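Local coordinates for alpha-glucosidase (PDB 5XFM), which hydrolyses beta-L-arabinopyranosides and alpha-galactosides as a bifunctional glycoside hydrolase of family 97, at residues 508-511 / 512-516; 467-470 / 471-474; 342-345 / 346-350. The protein carries 1 engineered substitution. All blocks are in the same frame, centred on the assembly; numbering follows the deposited sequence.

Overall arrangement
All three contacts belong to the glycoside hydrolase 97 catalytic region, and each is local, joining residues close along the chain, mostly three to five apart. Interactions 1 and 2 are neighbours, with centres 11 Å apart. The carboxylate of Glu-470 in interaction 2 joins them: its OE1 lies 2.6 Å from Thr-510 OG1 and its OE2 2.7 Å from Gln-515 NE2, both probable hydrogen bonds. Glu-470 also packs on Met-460 of helix 458-462, which begins with the calcium ligand Glu-458. Interaction 3 is remote, its centre 35 Å from that of interaction 1 and 38 Å from that of interaction 2.

Interaction 1: residues 508-511 / 512-516; sequences RRTT and DVFQL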
ATOM      1  N   ARG A 508      -2.486  -0.327 -25.178  1.00 20.65           N
ATOM      2  CA  ARG A 508      -1.320  -0.498 -24.325  1.00 25.33           C
ATOM      3  C   ARG A 508      -0.082   0.110 -24.975  1.00 28.85           C
ATOM      4  O   ARG A 508       0.154  -0.091 -26.163  1.00 26.28           O
ATOM      5  CB  ARG A 508      -1.075  -1.974 -24.023  1.00 26.22           C
ATOM      6  CG  ARG A 508       0.228  -2.224 -23.265  1.00 28.46           C
ATOM      7  CD  ARG A 508       0.350  -3.658 -22.770  1.00 26.25           C
ATOM      8  NE  ARG A 508      -0.031  -4.659 -23.765  1.00 25.97           N
ATOM      9  CZ  ARG A 508       0.785  -5.604 -24.223  1.00 28.24           C
ATOM     10  NH1 ARG A 508       2.034  -5.667 -23.786  1.00 32.26           N
ATOM     11  NH2 ARG A 508       0.355  -6.489 -25.116  1.00 31.38           N
ATOM     12  N   ARG A 509       0.700   0.848 -24.188  1.00 27.23           N
ATOM     13  CA  ARG A 509       1.894   1.527 -24.687  1.00 28.10           C
ATOM     14  C   ARG A 509       3.181   0.813 -24.310  1.00 28.94           C
ATOM     15  O   ARG A 509       4.255   1.151 -24.810  1.00 25.14           O
ATOM     16  CB  ARG A 509       1.944   2.958 -24.158  1.00 23.89           C
ATOM     17  CG  ARG A 509       0.764   3.797 -24.578  1.00 26.96           C
ATOM     18  CD  ARG A 509       0.660   3.840 -26.092  1.00 24.43           C
ATOM     19  NE  ARG A 509      -0.191   4.941 -26.525  1.00 31.66           N
ATOM     20  CZ  ARG A 509      -0.772   5.017 -27.717  1.00 29.83           C
ATOM     21  NH1 ARG A 509      -0.598   4.048 -28.608  1.00 22.83           N
ATOM     22  NH2 ARG A 509      -1.528   6.066 -28.014  1.00 24.96           N
ATOM     23  N   THR A 510       3.063  -0.178 -23.434  1.00 27.82           N
ATOM     24  CA  THR A 510       4.215  -0.907 -22.921  1.00 25.75           C
ATOM     25  C   THR A 510       4.325  -2.296 -23.542  1.00 26.34           C
ATOM     26  O   THR A 510       3.379  -2.790 -24.148  1.00 24.50           O
ATOM     27  CB  THR A 510       4.137  -1.048 -21.395  1.00 29.32           C
ATOM     28  OG1 THR A 510       2.844  -1.551 -21.036  1.00 27.31           O
ATOM     29  CG2 THR A 510       4.351   0.298 -20.722  1.00 22.63           C
ATOM     30  N   THR A 511       5.487  -2.920 -23.388  1.00 27.07           N
ATOM     31  CA  THR A 511       5.743  -4.224 -23.992  1.00 27.58           C
ATOM     32  C   THR A 511       5.274  -5.399 -23.133  1.00 32.71           C
ATOM     33  O   THR A 511       4.964  -5.241 -21.949  1.00 28.44           O
ATOM     34  CB  THR A 511       7.231  -4.395 -24.301  1.00 25.22           C
ATOM     35  OG1 THR A 511       7.976  -4.416 -23.073  1.00 25.30           O
ATOM     36  CG2 THR A 511       7.718  -3.244 -25.161  1.00 19.52           C
ATOM     37  N   ASP A 512       5.225  -6.581 -23.742  1.00 29.19           N
ATOM     38  CA  ASP A 512       4.824  -7.783 -23.029  1.00 26.46           C
ATOM     39  C   ASP A 512       5.775  -8.060 -21.872  1.00 27.08           C
ATOM     40  O   ASP A 512       5.340  -8.395 -20.769  1.00 25.37           O
ATOM     41  CB  ASP A 512       4.782  -8.989 -23.970  1.00 31.57           C
ATOM     42  CG  ASP A 512       3.731  -8.853 -25.054  1.00 30.33           C
ATOM     43  OD1 ASP A 512       2.985  -7.853 -25.037  1.00 33.74           O
ATOM     44  OD2 ASP A 512       3.643  -9.754 -25.919  1.00 29.93           O
ATOM     45  N   VAL A 513       7.069  -7.900 -22.117  1.00 25.76           N
ATOM     46  CA  VAL A 513       8.059  -8.188 -21.086  1.00 31.27           C
ATOM     47  C   VAL A 513       7.947  -7.162 -19.955  1.00 24.80           C
ATOM     48  O   VAL A 513       8.132  -7.503 -18.788  1.00 26.73           O
ATOM     49  CB  VAL A 513       9.491  -8.214 -21.660  1.00 27.00           C
ATOM     50  CG1 VAL A 513      10.501  -8.420 -20.550  1.00 26.77           C
ATOM     51  CG2 VAL A 513       9.623  -9.348 -22.662  1.00 26.07           C
ATOM     52  N   PHE A 514       7.617  -5.919 -20.300  1.00 26.25           N
ATOM     53  CA  PHE A 514       7.247  -4.916 -19.298  1.00 25.59           C
ATOM     54  C   PHE A 514       6.155  -5.464 -18.378  1.00 23.31           C
ATOM     55  O   PHE A 514       6.266  -5.413 -17.152  1.00 27.31           O
ATOM     56  CB  PHE A 514       6.775  -3.621 -19.972  1.00 20.44           C
ATOM     57  CG  PHE A 514       6.337  -2.545 -19.006  1.00 22.60           C
ATOM     58  CD1 PHE A 514       5.080  -2.585 -18.412  1.00 20.41           C
ATOM     59  CD2 PHE A 514       7.173  -1.476 -18.714  1.00 22.74           C
ATOM     60  CE1 PHE A 514       4.681  -1.603 -17.527  1.00 20.95           C
ATOM     61  CE2 PHE A 514       6.776  -0.483 -17.830  1.00 22.41           C
ATOM     62  CZ  PHE A 514       5.529  -0.549 -17.235  1.00 22.59           C
ATOM     63  N   GLN A 515       5.089  -5.966 -18.988  1.00 25.26           N
ATOM     64  CA  GLN A 515       3.956  -6.512 -18.248  1.00 26.93           C
ATOM     65  C   GLN A 515       4.338  -7.676 -17.351  1.00 22.41           C
ATOM     66  O   GLN A 515       3.845  -7.779 -16.230  1.00 28.70           O
ATOM     67  CB  GLN A 515       2.841  -6.939 -19.212  1.00 23.39           C
ATOM     68  CG  GLN A 515       2.256  -5.792 -20.006  1.00 27.21           C
ATOM     69  CD  GLN A 515       1.542  -4.800 -19.098  1.00 30.44           C
ATOM     70  OE1 GLN A 515       0.776  -5.191 -18.215  1.00 26.02           O
ATOM     71  NE2 GLN A 515       1.788  -3.514 -19.313  1.00 22.56           N
ATOM     72  N   LEU A 516       5.155  -8.587 -17.875  1.00 22.63           N
ATOM     73  CA  LEU A 516       5.632  -9.735 -17.113  1.00 24.44           C
ATOM     74  C   LEU A 516       6.454  -9.260 -15.900  1.00 28.45           C
ATOM     75  O   LEU A 516       6.267  -9.736 -14.776  1.00 22.54           O
ATOM     76  CB  LEU A 516       6.447 -10.670 -18.018  1.00 25.12           C
ATOM     77  CG  LEU A 516       5.733 -11.236 -19.262  1.00 28.69           C
ATOM     78  CD1 LEU A 516       6.612 -12.228 -20.010  1.00 31.40           C
ATOM     79  CD2 LEU A 516       4.382 -11.876 -18.942  1.00 20.38           C
TER
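The ring of Phe-514 carries Thr-510 on one face: the methyl CG2 sits over its centre in a CH-pi contact, 3.6 Å from the centroid and only 4° off the ring normal. The second flat group, the Arg-508 guanidinium, is met at its edge and in its plane by Asp-512. NH1 and NH2 converge end-on upon the single oxygen OD1, at 2.7 Å and 3.0 Å respectively, and the two planes are nearly coplanar, 24° apart. The Gln-515 amide is turned steeply against the guanidinium, and within its own plane NE2 donates to Thr-510 OG1 at 2.8 Å. That hydroxyl and that amide nitrogen each have a further partner in the buried carboxylate of Glu-470, while Gln-515 OE1 accepts from Leu-493 N; the amide is therefore held at both ends. Thr-511 O receives Gln-515 N, the first i to i+4 bond. Thr-511 OG1, rotated to lie between backbone N and carbonyl carbon (chi1 65°), is bonded to Asp-609, in the C-terminal family region, and accepts from Phe-514 N at 3.2 Å, the capping bond that makes Thr-511 the N-cap of helix 512-521.

Interaction 2: residues 467-470 / 471-474; sequences CDEE and AFNT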
ATOM      1  N   CYS A 467      -2.965   4.719 -19.944  1.00 18.72           N
ATOM      2  CA  CYS A 467      -2.095   3.853 -20.738  1.00 23.49           C
ATOM      3  C   CYS A 467      -0.775   4.556 -21.034  1.00 23.03           C
ATOM      4  O   CYS A 467       0.287   3.935 -21.009  1.00 19.65           O
ATOM      5  CB  CYS A 467      -2.759   3.435 -22.055  1.00 21.55           C
ATOM      6  SG  CYS A 467      -4.011   2.150 -21.914  1.00 20.16           S
ATOM      7  N   ASP A 468      -0.859   5.848 -21.347  1.00 18.50           N
ATOM      8  CA  ASP A 468       0.323   6.630 -21.688  1.00 19.58           C
ATOM      9  C   ASP A 468       1.199   6.843 -20.456  1.00 27.53           C
ATOM     10  O   ASP A 468       2.414   6.999 -20.567  1.00 31.01           O
ATOM     11  CB  ASP A 468      -0.065   7.984 -22.304  1.00 20.46           C
ATOM     12  CG  ASP A 468      -0.789   7.845 -23.646  1.00 24.41           C
ATOM     13  OD1 ASP A 468      -0.730   6.763 -24.269  1.00 22.70           O
ATOM     14  OD2 ASP A 468      -1.404   8.834 -24.093  1.00 26.96           O
ATOM     15  N   GLU A 469       0.574   6.831 -19.281  1.00 26.60           N
ATOM     16  CA  GLU A 469       1.268   7.101 -18.023  1.00 25.26           C
ATOM     17  C   GLU A 469       1.671   5.839 -17.273  1.00 25.24           C
ATOM     18  O   GLU A 469       2.297   5.917 -16.209  1.00 22.55           O
ATOM     19  CB  GLU A 469       0.379   7.954 -17.112  1.00 28.40           C
ATOM     20  CG  GLU A 469       0.055   9.336 -17.633  1.00 23.29           C
ATOM     21  CD  GLU A 469       1.197  10.305 -17.426  1.00 36.96           C
ATOM     22  OE1 GLU A 469       1.498  10.612 -16.251  1.00 38.64           O
ATOM     23  OE2 GLU A 469       1.796  10.754 -18.428  1.00 40.37           O
ATOM     24  N   GLU A 470       1.328   4.680 -17.829  1.00 28.67           N
ATOM     25  CA  GLU A 470       1.533   3.412 -17.129  1.00 23.44           C
ATOM     26  C   GLU A 470       2.944   3.225 -16.587  1.00 26.51           C
ATOM     27  O   GLU A 470       3.131   2.886 -15.406  1.00 25.27           O
ATOM     28  CB  GLU A 470       1.198   2.230 -18.037  1.00 24.05           C
ATOM     29  CG  GLU A 470       1.457   0.896 -17.349  1.00 23.96           C
ATOM     30  CD  GLU A 470       1.314  -0.297 -18.265  1.00 31.36           C
ATOM     31  OE1 GLU A 470       1.340  -0.113 -19.503  1.00 31.97           O
ATOM     32  OE2 GLU A 470       1.194  -1.423 -17.742  1.00 28.93           O
ATOM     33  N   ALA A 471       3.936   3.438 -17.445  1.00 23.35           N
ATOM     34  CA  ALA A 471       5.324   3.195 -17.064  1.00 23.33           C
ATOM     35  C   ALA A 471       5.756   4.100 -15.910  1.00 17.65           C
ATOM     36  O   ALA A 471       6.384   3.648 -14.964  1.00 21.86           O
ATOM     37  CB  ALA A 471       6.237   3.380 -18.265  1.00 25.67           C
ATOM     38  N   PHE A 472       5.379   5.370 -15.988  1.00 21.16           N
ATOM     39  CA  PHE A 472       5.664   6.360 -14.951  1.00 23.39           C
ATOM     40  C   PHE A 472       5.168   5.906 -13.559  1.00 22.34           C
ATOM     41  O   PHE A 472       5.943   5.855 -12.583  1.00 24.09           O
ATOM     42  CB  PHE A 472       5.036   7.698 -15.380  1.00 22.97           C
ATOM     43  CG  PHE A 472       5.102   8.786 -14.347  1.00 20.32           C
ATOM     44  CD1 PHE A 472       6.309   9.380 -14.021  1.00 20.18           C
ATOM     45  CD2 PHE A 472       3.942   9.260 -13.752  1.00 20.88           C
ATOM     46  CE1 PHE A 472       6.365  10.398 -13.087  1.00 25.18           C
ATOM     47  CE2 PHE A 472       3.988  10.278 -12.822  1.00 17.87           C
ATOM     48  CZ  PHE A 472       5.201  10.849 -12.486  1.00 22.22           C
ATOM     49  N   ASN A 473       3.887   5.552 -13.477  1.00 22.72           N
ATOM     50  CA  ASN A 473       3.290   5.114 -12.217  1.00 20.53           C
ATOM     51  C   ASN A 473       3.870   3.787 -11.725  1.00 23.61           C
ATOM     52  O   ASN A 473       4.097   3.600 -10.513  1.00 24.38           O
ATOM     53  CB  ASN A 473       1.770   5.007 -12.366  1.00 21.28           C
ATOM     54  CG  ASN A 473       1.106   6.362 -12.553  1.00 24.87           C
ATOM     55  OD1 ASN A 473       0.380   6.591 -13.529  1.00 22.88           O
ATOM     56  ND2 ASN A 473       1.356   7.272 -11.616  1.00 18.07           N
ATOM     57  N   THR A 474       4.131   2.874 -12.661  1.00 24.16           N
ATOM     58  CA  THR A 474       4.825   1.623 -12.341  1.00 20.92           C
ATOM     59  C   THR A 474       6.205   1.907 -11.737  1.00 22.64           C
ATOM     60  O   THR A 474       6.673   1.184 -10.860  1.00 22.07           O
ATOM     61  CB  THR A 474       4.973   0.724 -13.582  1.00 20.53           C
ATOM     62  OG1 THR A 474       3.676   0.437 -14.118  1.00 28.35           O
ATOM     63  CG2 THR A 474       5.655  -0.590 -13.231  1.00 28.11           C
TER
HETATM   64  O   HOH W   1       4.651   6.318 -18.912  1.00 26.51           O
HETATM   65  O   HOH W   2       3.644   4.337 -20.395  1.00 26.91           O
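Thr-474 and Glu-470 meet through hydrogen bonds that converge on one carbonyl. Glu-470 O accepts Thr-474 N at 2.9 Å, nearly in line with the C=O, and Thr-474 OG1 at 2.8 Å, which comes from above the carbonyl plane. The hydroxyl reaches back one turn because OG1 stands beside its own backbone N (chi1 -58°). One residue earlier, Asn-473 N points almost straight at Glu-469 O, 3.2 Å away. Water supplies the second kind of link. Asp-468 O and Phe-472 N are 5.7 Å apart, too far for the usual helical bond, and one water spans the gap, 2.9 Å from the carbonyl and 3.2 Å from the amide. A second water accepts from Ala-471 N and probably donates to the same carbonyl. The chain breaks between two short helices here: helix 464-468 ends, Glu-469 leaves helical geometry, and helix 470-474 begins, with the amides of Ala-471 and Phe-472 served by water. Van der Waals contact is lighter. The side chains of Glu-469 and Phe-472 run side by side in the same direction, and the bend at chi2 (-79°) brings Glu-469 OE1 to 3.7 Å from Phe-472 CD2. The Glu-470 side chain runs out, its buried carboxylate leaving the turn for Thr-510 and Gln-515, while Ala-471 and Thr-474 pack against Phe-514.

Interaction 3: residues 342-345 / 346-350; sequences QRMK and SLVEY
Arg-343 O is gripped by two residues of the next turn. Leu-347 N donates to it at 3.0 Å in the carbonyl plane, as the ordinary helical bond, and Ser-346 OG adds a bond of 2.8 Å, slightly tilted from that plane; Ser-346 N gives a further, weak one. The serine torsion explains the second bond: with chi1 at 67°, OG folds back over the preceding turn, and Tyr-311 of helix 311-324 is hydrogen-bonded to it as well. Further along, Val-348 N reaches Met-344 O at 2.8 Å, and the valine methyl CG2 lies close to the same oxygen. Met-344 also flanks its neighbours through looser apolar contacts, SD to Leu-347 CB and CG to Val-348 CG2, both 4.3 Å. These three buried side chains turn inward to Ile-331 and Leu-358, so helix 341-353 covers parallel strands 328-331 and 357-363 as the helix of a beta-alpha-beta crossover in the TIM barrel. On the exposed flank the Lys-345 chain bends at its last torsion, leaving NZ in a long salt bridge, 3.7 Å from Glu-349 OE2. At that length and in solvent the charge pair probably contributes little, so the turn probably rests more on its backbone and serine bonds and on the buried apolar face.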
ATOM      1  N   GLN A 342     -28.605 -18.186  -6.063  1.00 31.15           N
ATOM      2  CA  GLN A 342     -28.975 -19.588  -6.254  1.00 32.85           C
ATOM      3  C   GLN A 342     -28.071 -20.311  -7.245  1.00 30.12           C
ATOM      4  O   GLN A 342     -27.588 -21.404  -6.970  1.00 36.70           O
ATOM      5  CB  GLN A 342     -30.412 -19.681  -6.757  1.00 38.21           C
ATOM      6  CG  GLN A 342     -31.462 -19.278  -5.754  1.00 47.81           C
ATOM      7  CD  GLN A 342     -32.494 -18.365  -6.377  1.00 69.13           C
ATOM      8  OE1 GLN A 342     -32.256 -17.770  -7.433  1.00 67.40           O
ATOM      9  NE2 GLN A 342     -33.639 -18.228  -5.720  1.00 66.03           N
ATOM     10  N   ARG A 343     -27.823 -19.687  -8.393  1.00 33.00           N
ATOM     11  CA  ARG A 343     -26.979 -20.298  -9.420  1.00 34.62           C
ATOM     12  C   ARG A 343     -25.507 -20.195  -9.066  1.00 32.93           C
ATOM     13  O   ARG A 343     -24.665 -20.927  -9.614  1.00 35.01           O
ATOM     14  CB  ARG A 343     -27.219 -19.675 -10.797  1.00 34.85           C
ATOM     15  CG  ARG A 343     -28.628 -19.832 -11.321  1.00 35.10           C
ATOM     16  CD  ARG A 343     -28.621 -19.692 -12.826  1.00 35.34           C
ATOM     17  NE  ARG A 343     -27.870 -20.805 -13.405  1.00 37.38           N
ATOM     18  CZ  ARG A 343     -27.448 -20.865 -14.666  1.00 40.16           C
ATOM     19  NH1 ARG A 343     -27.667 -19.854 -15.497  1.00 34.88           N
ATOM     20  NH2 ARG A 343     -26.780 -21.932 -15.087  1.00 36.14           N
ATOM     21  N   MET A 344     -25.197 -19.264  -8.167  1.00 34.35           N
ATOM     22  CA  MET A 344     -23.837 -19.114  -7.665  1.00 31.06           C
ATOM     23  C   MET A 344     -23.323 -20.418  -7.073  1.00 27.45           C
ATOM     24  O   MET A 344     -22.149 -20.718  -7.190  1.00 29.49           O
ATOM     25  CB  MET A 344     -23.760 -18.005  -6.618  1.00 26.94           C
ATOM     26  CG  MET A 344     -22.341 -17.678  -6.179  1.00 25.55           C
ATOM     27  SD  MET A 344     -21.255 -17.334  -7.589  1.00 27.58           S
ATOM     28  CE  MET A 344     -22.035 -15.878  -8.286  1.00 26.78           C
ATOM     29  N   LYS A 345     -24.211 -21.199  -6.466  1.00 29.91           N
ATOM     30  CA  LYS A 345     -23.841 -22.483  -5.872  1.00 29.46           C
ATOM     31  C   LYS A 345     -23.374 -23.493  -6.916  1.00 28.51           C
ATOM     32  O   LYS A 345     -22.402 -24.230  -6.706  1.00 28.93           O
ATOM     33  CB  LYS A 345     -25.025 -23.049  -5.089  1.00 31.26           C
ATOM     34  CG  LYS A 345     -24.927 -24.528  -4.760  1.00 39.01           C
ATOM     35  CD  LYS A 345     -26.046 -24.948  -3.819  1.00 42.72           C
ATOM     36  CE  LYS A 345     -26.221 -26.457  -3.804  1.00 48.99           C
ATOM     37  NZ  LYS A 345     -26.783 -26.931  -5.102  1.00 52.25           N
ATOM     38  N   SER A 346     -24.062 -23.520  -8.049  1.00 30.12           N
ATOM     39  CA  SER A 346     -23.688 -24.431  -9.121  1.00 29.69           C
ATOM     40  C   SER A 346     -22.423 -23.932  -9.804  1.00 27.86           C
ATOM     41  O   SER A 346     -21.610 -24.725 -10.276  1.00 26.73           O
ATOM     42  CB  SER A 346     -24.833 -24.589 -10.126  1.00 30.96           C
ATOM     43  OG  SER A 346     -25.070 -23.389 -10.839  1.00 37.77           O
ATOM     44  N   LEU A 347     -22.245 -22.615  -9.829  1.00 30.54           N
ATOM     45  CA  LEU A 347     -21.014 -22.036 -10.362  1.00 33.57           C
ATOM     46  C   LEU A 347     -19.826 -22.413  -9.467  1.00 26.44           C
ATOM     47  O   LEU A 347     -18.750 -22.770  -9.957  1.00 24.39           O
ATOM     48  CB  LEU A 347     -21.148 -20.515 -10.491  1.00 34.31           C
ATOM     49  CG  LEU A 347     -20.520 -19.804 -11.696  1.00 34.95           C
ATOM     50  CD1 LEU A 347     -20.679 -20.593 -12.996  1.00 20.81           C
ATOM     51  CD2 LEU A 347     -21.122 -18.413 -11.851  1.00 35.75           C
ATOM     52  N   VAL A 348     -20.032 -22.347  -8.155  1.00 27.72           N
ATOM     53  CA  VAL A 348     -19.006 -22.729  -7.181  1.00 22.15           C
ATOM     54  C   VAL A 348     -18.663 -24.209  -7.315  1.00 25.87           C
ATOM     55  O   VAL A 348     -17.491 -24.590  -7.292  1.00 23.99           O
ATOM     56  CB  VAL A 348     -19.451 -22.424  -5.728  1.00 20.62           C
ATOM     57  CG1 VAL A 348     -18.512 -23.066  -4.722  1.00 24.14           C
ATOM     58  CG2 VAL A 348     -19.545 -20.915  -5.487  1.00 24.20           C
ATOM     59  N   GLU A 349     -19.691 -25.042  -7.434  1.00 25.26           N
ATOM     60  CA  GLU A 349     -19.504 -26.479  -7.623  1.00 26.66           C
ATOM     61  C   GLU A 349     -18.690 -26.765  -8.891  1.00 22.68           C
ATOM     62  O   GLU A 349     -17.750 -27.570  -8.888  1.00 25.61           O
ATOM     63  CB  GLU A 349     -20.859 -27.169  -7.672  1.00 23.69           C
ATOM     64  CG  GLU A 349     -21.480 -27.318  -6.301  1.00 33.20           C
ATOM     65  CD  GLU A 349     -22.927 -27.753  -6.361  1.00 43.22           C
ATOM     66  OE1 GLU A 349     -23.602 -27.448  -7.370  1.00 35.25           O
ATOM     67  OE2 GLU A 349     -23.393 -28.377  -5.384  1.00 44.54           O
ATOM     68  N   TYR A 350     -19.063 -26.089  -9.973  1.00 27.03           N
ATOM     69  CA  TYR A 350     -18.380 -26.236 -11.249  1.00 26.17           C
ATOM     70  C   TYR A 350     -16.907 -25.847 -11.112  1.00 28.14           C
ATOM     71  O   TYR A 350     -16.022 -26.572 -11.566  1.00 29.73           O
ATOM     72  CB  TYR A 350     -19.054 -25.373 -12.320  1.00 26.98           C
ATOM     73  CG  TYR A 350     -18.400 -25.465 -13.682  1.00 32.29           C
ATOM     74  CD1 TYR A 350     -18.682 -26.524 -14.539  1.00 33.63           C
ATOM     75  CD2 TYR A 350     -17.482 -24.510 -14.099  1.00 22.39           C
ATOM     76  CE1 TYR A 350     -18.083 -26.618 -15.784  1.00 35.29           C
ATOM     77  CE2 TYR A 350     -16.872 -24.599 -15.335  1.00 29.59           C
ATOM     78  CZ  TYR A 350     -17.178 -25.653 -16.177  1.00 34.79           C
ATOM     79  OH  TYR A 350     -16.575 -25.744 -17.410  1.00 32.05           O
TER
HETATM   80  O   HOH W   3     -27.828 -23.268 -12.844  1.00 42.27           O